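Local structure of lysozyme (Penaeus vannamei, 6UKC) at residues 55-67 with 79-93. The protein probably hydrolyses the beta-1,4 linkages of bacterial peptidoglycan and of chitodextrins, as a C-type lysozyme of innate immunity. Sequence-based numbering, arbitrary orientation.
Sequences YGIFQINNKYWCG and CSDLMSDDITEALRC
Inside the beta-domain of this C-type lysozyme, a disulfide ties the loop after strand 60-61 to the 3-10 segment 79-82: Cys-66 SG and Cys-79 SG are bonded at 2.1 Å, with a torsion of 95° about the S-S bond. Cys-79 SG reaches its partner from a position anti to the carbonyl carbon (chi1 -63°). Its CB sits over the centre of the Tyr-55 ring, 3.3 Å from the centroid, as a CH-pi contact, and the sulfur meets the same ring obliquely. A bend in Met-83 (chi3 49°) turns CE in to the ring's edge, in its plane and 3.5 Å from Tyr-55 CD2, a Met-aromatic contact.

Beyond the ring, the turn 56-59 meets the 3-10 segment. Gly-56 CA makes a CA-H...O contact of 3.2 Å with Leu-82 O; a CB here would run into that oxygen, which, with the positive phi, explains glycine. A water bridges the segments, donating to Tyr-55 O and Leu-82 O and accepting from Phe-58 N. Deeper in, Ile-60 crosses Leu-82 at about a right angle; Ile-60 CG2 lies 3.8 Å from Leu-82 CD1 and also touches Cys-93 SG. Small Ala-90 lets the Phe-58 ring approach the helix edge-on, Phe-58 CD2 to Ala-90 O 3.8 Å. A cross-linked beta-domain packing its turn and last strand on helix 88-105, joined to it by Cys-75–Cys-93, is characteristic of the C-type lysozyme fold.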
# COMPACT_ATOMS: atom_id res chain seq x y z
N TYR A 55 -1.77 -0.37 -9.44
CA TYR A 55 -0.65 0.59 -9.61
C TYR A 55 0.24 0.71 -8.36
O TYR A 55 -0.26 0.91 -7.23
CB TYR A 55 -1.19 1.98 -9.96
CG TYR A 55 -1.84 2.12 -11.32
CD1 TYR A 55 -3.19 1.85 -11.50
CD2 TYR A 55 -1.10 2.54 -12.42
CE1 TYR A 55 -3.79 2.01 -12.74
CE2 TYR A 55 -1.68 2.69 -13.67
CZ TYR A 55 -3.04 2.46 -13.82
OH TYR A 55 -3.61 2.60 -15.05
N GLY A 56 1.55 0.66 -8.59
CA GLY A 56 2.58 1.05 -7.61
C GLY A 56 2.83 0.01 -6.53
O GLY A 56 2.34 -1.11 -6.64
N ILE A 57 3.55 0.44 -5.50
CA ILE A 57 4.03 -0.37 -4.34
C ILE A 57 2.84 -0.95 -3.55
O ILE A 57 3.07 -2.02 -2.89
CB ILE A 57 4.94 0.51 -3.47
CG1 ILE A 57 5.73 -0.32 -2.46
CG2 ILE A 57 4.16 1.64 -2.79
CD1 ILE A 57 6.98 0.35 -1.99
N PHE A 58 1.65 -0.33 -3.60
CA PHE A 58 0.43 -0.77 -2.86
C PHE A 58 -0.63 -1.31 -3.83
O PHE A 58 -1.76 -1.62 -3.37
CB PHE A 58 -0.14 0.34 -1.97
CG PHE A 58 0.77 0.79 -0.84
CD1 PHE A 58 1.33 -0.13 0.03
CD2 PHE A 58 0.99 2.12 -0.59
CE1 PHE A 58 2.12 0.26 1.09
CE2 PHE A 58 1.79 2.53 0.48
CZ PHE A 58 2.37 1.60 1.31
N GLN A 59 -0.27 -1.44 -5.12
CA GLN A 59 -1.10 -2.10 -6.16
C GLN A 59 -2.54 -1.64 -5.99
O GLN A 59 -3.43 -2.47 -5.82
CB GLN A 59 -0.90 -3.62 -6.04
CG GLN A 59 0.47 -4.06 -6.54
CD GLN A 59 0.49 -3.86 -8.03
OE1 GLN A 59 -0.22 -4.57 -8.75
NE2 GLN A 59 1.27 -2.88 -8.48
N ILE A 60 -2.75 -0.32 -6.03
CA ILE A 60 -4.07 0.33 -5.88
C ILE A 60 -4.77 0.30 -7.24
O ILE A 60 -4.11 0.65 -8.27
CB ILE A 60 -3.90 1.76 -5.35
CG1 ILE A 60 -3.36 1.76 -3.91
CG2 ILE A 60 -5.21 2.51 -5.47
CD1 ILE A 60 -2.61 2.98 -3.53
N ASN A 61 -6.06 -0.06 -7.22
CA ASN A 61 -6.88 -0.46 -8.39
C ASN A 61 -7.60 0.78 -8.94
O ASN A 61 -8.24 1.48 -8.12
CB ASN A 61 -7.89 -1.55 -8.01
CG ASN A 61 -8.58 -2.14 -9.23
OD1 ASN A 61 -9.70 -1.76 -9.55
ND2 ASN A 61 -7.89 -3.02 -9.94
N ASN A 62 -7.52 1.02 -10.27
CA ASN A 62 -8.14 2.22 -10.93
C ASN A 62 -9.68 2.13 -11.01
O ASN A 62 -10.32 3.15 -11.39
CB ASN A 62 -7.56 2.49 -12.33
CG ASN A 62 -7.69 1.33 -13.29
OD1 ASN A 62 -8.04 0.23 -12.90
ND2 ASN A 62 -7.43 1.59 -14.57
N LYS A 63 -10.31 1.00 -10.65
CA LYS A 63 -11.79 0.88 -10.69
C LYS A 63 -12.42 1.82 -9.64
O LYS A 63 -13.53 2.30 -9.95
CB LYS A 63 -12.31 -0.55 -10.49
CG LYS A 63 -13.83 -0.66 -10.47
CD LYS A 63 -14.44 -1.94 -11.04
CE LYS A 63 -14.51 -1.91 -12.55
NZ LYS A 63 -15.68 -2.64 -13.10
N TYR A 64 -11.78 2.06 -8.48
CA TYR A 64 -12.36 2.83 -7.34
C TYR A 64 -11.51 4.04 -6.92
O TYR A 64 -12.07 5.06 -6.50
CB TYR A 64 -12.55 1.90 -6.13
CG TYR A 64 -13.20 0.58 -6.47
CD1 TYR A 64 -14.56 0.50 -6.78
CD2 TYR A 64 -12.45 -0.59 -6.53
CE1 TYR A 64 -15.15 -0.70 -7.12
CE2 TYR A 64 -13.03 -1.81 -6.87
CZ TYR A 64 -14.39 -1.86 -7.17
OH TYR A 64 -14.96 -3.05 -7.49
N TRP A 65 -10.19 3.92 -6.98
CA TRP A 65 -9.26 4.66 -6.09
C TRP A 65 -8.53 5.78 -6.82
O TRP A 65 -8.45 6.89 -6.26
CB TRP A 65 -8.27 3.68 -5.43
CG TRP A 65 -8.96 2.62 -4.62
CD1 TRP A 65 -8.93 1.28 -4.86
CD2 TRP A 65 -9.83 2.80 -3.49
NE1 TRP A 65 -9.68 0.61 -3.92
CE2 TRP A 65 -10.25 1.52 -3.08
CE3 TRP A 65 -10.29 3.91 -2.78
CZ2 TRP A 65 -11.12 1.33 -2.01
CZ3 TRP A 65 -11.12 3.71 -1.70
CH2 TRP A 65 -11.54 2.45 -1.33
N CYS A 66 -8.06 5.54 -8.04
CA CYS A 66 -7.39 6.57 -8.88
C CYS A 66 -7.97 6.59 -10.30
O CYS A 66 -8.62 5.59 -10.69
CB CYS A 66 -5.89 6.32 -8.93
SG CYS A 66 -5.54 4.68 -9.59
N GLY A 67 -7.70 7.69 -11.03
CA GLY A 67 -7.88 7.77 -12.49
C GLY A 67 -9.25 8.29 -12.87
O GLY A 67 -10.21 7.52 -12.72
N CYS A 79 -3.67 7.78 -11.56
CA CYS A 79 -3.05 6.50 -11.13
C CYS A 79 -1.53 6.58 -11.27
O CYS A 79 -0.85 6.06 -10.39
CB CYS A 79 -3.64 5.32 -11.89
SG CYS A 79 -5.41 5.07 -11.60
N SER A 80 -1.02 7.28 -12.29
CA SER A 80 0.44 7.50 -12.52
C SER A 80 1.09 8.06 -11.24
O SER A 80 2.24 7.64 -10.94
CB SER A 80 0.73 8.41 -13.71
OG SER A 80 0.07 9.66 -13.57
N ASP A 81 0.36 8.88 -10.48
CA ASP A 81 0.90 9.51 -9.25
C ASP A 81 1.19 8.44 -8.18
O ASP A 81 1.98 8.71 -7.26
CB ASP A 81 -0.03 10.61 -8.74
CG ASP A 81 0.08 11.93 -9.49
OD1 ASP A 81 1.09 12.15 -10.14
OD2 ASP A 81 -0.87 12.71 -9.43
N LEU A 82 0.56 7.27 -8.29
CA LEU A 82 0.74 6.13 -7.37
C LEU A 82 1.86 5.23 -7.87
O LEU A 82 2.14 4.22 -7.19
CB LEU A 82 -0.58 5.37 -7.26
CG LEU A 82 -1.77 6.24 -6.84
CD1 LEU A 82 -2.96 5.37 -6.48
CD2 LEU A 82 -1.39 7.17 -5.68
N MET A 83 2.50 5.59 -9.00
CA MET A 83 3.59 4.80 -9.61
C MET A 83 4.81 5.72 -9.76
O MET A 83 5.15 6.08 -10.88
CB MET A 83 3.15 4.25 -10.96
CG MET A 83 3.95 3.07 -11.43
SD MET A 83 2.91 1.96 -12.36
CE MET A 83 2.15 3.13 -13.49
N SER A 84 5.40 6.11 -8.64
CA SER A 84 6.42 7.18 -8.53
C SER A 84 7.51 6.74 -7.54
O SER A 84 7.21 5.93 -6.62
CB SER A 84 5.75 8.45 -8.12
OG SER A 84 6.69 9.40 -7.69
N ASP A 85 8.73 7.23 -7.75
CA ASP A 85 9.87 7.04 -6.82
C ASP A 85 9.47 7.62 -5.46
O ASP A 85 9.82 7.02 -4.44
CB ASP A 85 11.13 7.68 -7.40
CG ASP A 85 11.80 6.90 -8.52
OD1 ASP A 85 11.26 5.85 -8.95
OD2 ASP A 85 12.88 7.35 -8.94
N ASP A 86 8.72 8.72 -5.47
CA ASP A 86 8.14 9.39 -4.28
C ASP A 86 6.77 8.80 -3.93
O ASP A 86 5.83 8.96 -4.75
CB ASP A 86 8.05 10.89 -4.52
CG ASP A 86 7.52 11.63 -3.33
OD1 ASP A 86 6.36 11.38 -2.92
OD2 ASP A 86 8.29 12.43 -2.80
N ILE A 87 6.62 8.26 -2.70
CA ILE A 87 5.47 7.42 -2.26
C ILE A 87 4.42 8.27 -1.57
O ILE A 87 3.38 7.71 -1.15
CB ILE A 87 5.93 6.28 -1.33
CG1 ILE A 87 6.53 6.83 -0.02
CG2 ILE A 87 6.90 5.39 -2.08
CD1 ILE A 87 6.21 6.02 1.21
N THR A 88 4.67 9.56 -1.38
CA THR A 88 3.67 10.44 -0.70
C THR A 88 2.23 10.08 -1.12
O THR A 88 1.40 9.80 -0.22
CB THR A 88 4.01 11.93 -0.87
OG1 THR A 88 5.38 12.09 -0.46
CG2 THR A 88 3.10 12.81 -0.04
N GLU A 89 1.91 10.13 -2.42
CA GLU A 89 0.49 10.02 -2.87
C GLU A 89 0.02 8.57 -2.71
O GLU A 89 -1.17 8.37 -2.38
CB GLU A 89 0.35 10.47 -4.32
CG GLU A 89 0.66 11.93 -4.55
CD GLU A 89 -0.42 12.90 -4.13
OE1 GLU A 89 -0.33 14.05 -4.60
OE2 GLU A 89 -1.35 12.51 -3.37
N ALA A 90 0.91 7.60 -2.94
CA ALA A 90 0.65 6.16 -2.71
C ALA A 90 0.20 5.98 -1.27
O ALA A 90 -0.89 5.42 -1.05
CB ALA A 90 1.87 5.32 -3.03
N LEU A 91 0.97 6.54 -0.33
CA LEU A 91 0.68 6.42 1.12
C LEU A 91 -0.63 7.16 1.41
O LEU A 91 -1.57 6.53 2.01
CB LEU A 91 1.88 6.96 1.89
CG LEU A 91 1.78 6.95 3.41
CD1 LEU A 91 1.46 5.56 3.96
CD2 LEU A 91 3.07 7.47 4.02
N ARG A 92 -0.74 8.43 0.97
CA ARG A 92 -1.96 9.23 1.23
C ARG A 92 -3.18 8.40 0.77
O ARG A 92 -4.14 8.26 1.56
CB ARG A 92 -1.85 10.60 0.56
CG ARG A 92 -2.97 11.57 0.95
CD ARG A 92 -2.73 12.96 0.36
NE ARG A 92 -1.60 13.59 1.03
CZ ARG A 92 -0.55 14.15 0.43
NH1 ARG A 92 -0.49 14.26 -0.89
NH2 ARG A 92 0.43 14.67 1.15
N CYS A 93 -3.10 7.79 -0.42
CA CYS A 93 -4.25 7.06 -1.01
C CYS A 93 -4.48 5.72 -0.28
O CYS A 93 -5.69 5.33 -0.04
CB CYS A 93 -4.08 6.87 -2.50
SG CYS A 93 -5.48 6.03 -3.28
O HOH W 1 0.66 2.42 -4.99